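Local coordinates for protein tartronate semialdehyde reductase (Salmonella typhimurium, PDB 1VPD) that probably reduces tartronate semialdehyde to D-glycerate with NADH or NADPH, the last step on the route from galactarate to D-glycerate, at residues D63-M68 against P91-I96. Sequence-based numbering, arbitrary orientation. Where two conformers were deposited one is given.
Sequences DVIITM and PGTVLI
The flat groups between V64-T67 and V94-I96 are the peptide units of two neighbouring parallel strands. V64, I66, V94 and I96 cover one face of this pair, and I65 and L95 lie on the other. The facing edges carry the hydrogen bonds. V94 N donates to D63 O at 3.0 Å. I65 N then reaches V94 O at 3.0 Å and I96 N reaches I65 O at 2.8 Å. T67 N bonds I96 O at 3.1 Å, and the ladder runs on to M98. On the face of V64 and I96, CG2 of V64 touches CD1 of I96 at 3.8 Å, while I66 CG1 runs alongside CB of I96 at 4.2 Å. V64 CG2 stands anti to the backbone N (CG1 at chi1 62°), which puts it beside V94 O and the end of I96. On the other face, I65 CD1 meets T93 CG2 at 3.8 Å. L95 CD1 reaches T67 OG1 at 3.5 Å, the two side chains roughly at right angles; that hydroxyl is hydrogen-bonded to D97. At the open end, one water donates to D63 O and G92 O. In one of the two D63 conformers, another water joins D63 OD1 to T93 OG1, which also bonds K90 O. The pair lies in the middle of the Rossmann-type sheet of the NAD-binding domain. Strand 7-11, whose end belongs to the predicted NAD-binding segment, flanks 64-67, and strand 119-126 flanks 94-97. Y151 of helix 145-156 packs on V64, V94 and I96.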
loop_
_atom_site.group_PDB
_atom_site.type_symbol
_atom_site.label_atom_id
_atom_site.label_comp_id
_atom_site.label_asym_id
_atom_site.label_seq_id
_atom_site.Cartn_x
_atom_site.Cartn_y
_atom_site.Cartn_z
ATOM N N ASP A 63 -3.848 17.267 -15.591
ATOM C CA ASP A 63 -3.159 18.246 -14.735
ATOM C C ASP A 63 -2.710 17.619 -13.424
ATOM O O ASP A 63 -1.933 18.221 -12.688
ATOM C CB ASP A 63 -4.089 19.400 -14.355
ATOM C CG ASP A 63 -4.458 20.291 -15.528
ATOM O OD1 ASP A 63 -3.624 20.504 -16.436
ATOM O OD2 ASP A 63 -5.577 20.833 -15.582
ATOM N N VAL A 64 -3.283 16.463 -13.114
ATOM C CA VAL A 64 -2.913 15.693 -11.916
ATOM C C VAL A 64 -2.894 14.216 -12.284
ATOM O O VAL A 64 -3.750 13.734 -13.041
ATOM C CB VAL A 64 -3.854 15.981 -10.716
ATOM C CG1 VAL A 64 -5.292 15.583 -11.030
ATOM C CG2 VAL A 64 -3.354 15.274 -9.432
ATOM N N ILE A 65 -1.907 13.495 -11.762
ATOM C CA ILE A 65 -1.718 12.087 -12.076
ATOM C C ILE A 65 -1.483 11.373 -10.758
ATOM O O ILE A 65 -0.654 11.815 -9.967
ATOM C CB ILE A 65 -0.490 11.871 -12.980
ATOM C CG1 ILE A 65 -0.659 12.613 -14.308
ATOM C CG2 ILE A 65 -0.285 10.390 -13.275
ATOM C CD1 ILE A 65 0.492 13.478 -14.650
ATOM N N ILE A 66 -2.231 10.309 -10.526
ATOM C CA ILE A 66 -1.968 9.381 -9.413
ATOM C C ILE A 66 -1.165 8.177 -9.906
ATOM O O ILE A 66 -1.480 7.602 -10.942
ATOM C CB ILE A 66 -3.312 8.916 -8.798
ATOM C CG1 ILE A 66 -4.010 10.080 -8.105
ATOM C CG2 ILE A 66 -3.129 7.702 -7.847
ATOM C CD1 ILE A 66 -5.493 9.842 -7.904
ATOM N N THR A 67 -0.136 7.774 -9.148
ATOM C CA THR A 67 0.549 6.498 -9.398
ATOM C C THR A 67 0.296 5.583 -8.211
ATOM O O THR A 67 0.256 6.046 -7.081
ATOM C CB THR A 67 2.054 6.658 -9.614
ATOM O OG1 THR A 67 2.622 7.554 -8.636
ATOM C CG2 THR A 67 2.344 7.311 -10.972
HETATM N N MSE A 68 0.092 4.302 -8.486
HETATM C CA MSE A 68 -0.053 3.280 -7.450
HETATM C C MSE A 68 0.757 2.084 -7.927
HETATM O O MSE A 68 0.252 1.212 -8.636
HETATM C CB MSE A 68 -1.527 2.940 -7.199
HETATM C CG MSE A 68 -1.820 1.821 -6.167
HETATM SE SE MSE A 68 -0.789 2.009 -4.606
HETATM C CE MSE A 68 -2.067 2.633 -3.398
ATOM N N PRO A 91 4.678 22.606 -16.698
ATOM C CA PRO A 91 4.841 23.205 -15.372
ATOM C C PRO A 91 3.500 23.363 -14.711
ATOM O O PRO A 91 2.526 23.743 -15.366
ATOM C CB PRO A 91 5.485 24.565 -15.682
ATOM C CG PRO A 91 6.224 24.332 -16.932
ATOM C CD PRO A 91 5.338 23.431 -17.734
ATOM N N GLY A 92 3.425 23.005 -13.431
ATOM C CA GLY A 92 2.214 23.083 -12.657
ATOM C C GLY A 92 1.458 21.762 -12.518
ATOM O O GLY A 92 0.552 21.653 -11.698
ATOM N N THR A 93 1.812 20.779 -13.336
ATOM C CA THR A 93 1.262 19.432 -13.236
ATOM C C THR A 93 1.632 18.894 -11.851
ATOM O O THR A 93 2.693 19.223 -11.342
ATOM C CB THR A 93 1.894 18.534 -14.314
ATOM O OG1 THR A 93 1.581 19.015 -15.631
ATOM C CG2 THR A 93 1.294 17.132 -14.291
ATOM N N VAL A 94 0.754 18.079 -11.273
ATOM C CA VAL A 94 0.976 17.489 -9.952
ATOM C C VAL A 94 0.991 15.971 -10.061
ATOM O O VAL A 94 0.091 15.389 -10.669
ATOM C CB VAL A 94 -0.133 17.900 -8.979
ATOM C CG1 VAL A 94 0.062 17.240 -7.597
ATOM C CG2 VAL A 94 -0.219 19.456 -8.860
ATOM N N LEU A 95 2.000 15.337 -9.451
ATOM C CA LEU A 95 2.016 13.889 -9.248
ATOM C C LEU A 95 1.628 13.608 -7.804
ATOM O O LEU A 95 2.253 14.152 -6.886
ATOM C CB LEU A 95 3.395 13.300 -9.512
ATOM C CG LEU A 95 3.624 11.836 -9.078
ATOM C CD1 LEU A 95 2.734 10.886 -9.846
ATOM C CD2 LEU A 95 5.087 11.468 -9.281
ATOM N N ILE A 96 0.609 12.782 -7.624
ATOM C CA ILE A 96 0.251 12.228 -6.325
ATOM C C ILE A 96 0.676 10.773 -6.365
ATOM O O ILE A 96 -0.013 9.905 -6.929
ATOM C CB ILE A 96 -1.254 12.379 -6.012
ATOM C CG1 ILE A 96 -1.686 13.845 -6.079
ATOM C CG2 ILE A 96 -1.594 11.843 -4.608
ATOM C CD1 ILE A 96 -3.152 14.031 -5.842
HETATM O O HOH W 1 -2.135 20.921 -11.864
HETATM O O HOH W 2 -0.857 20.578 -15.987
#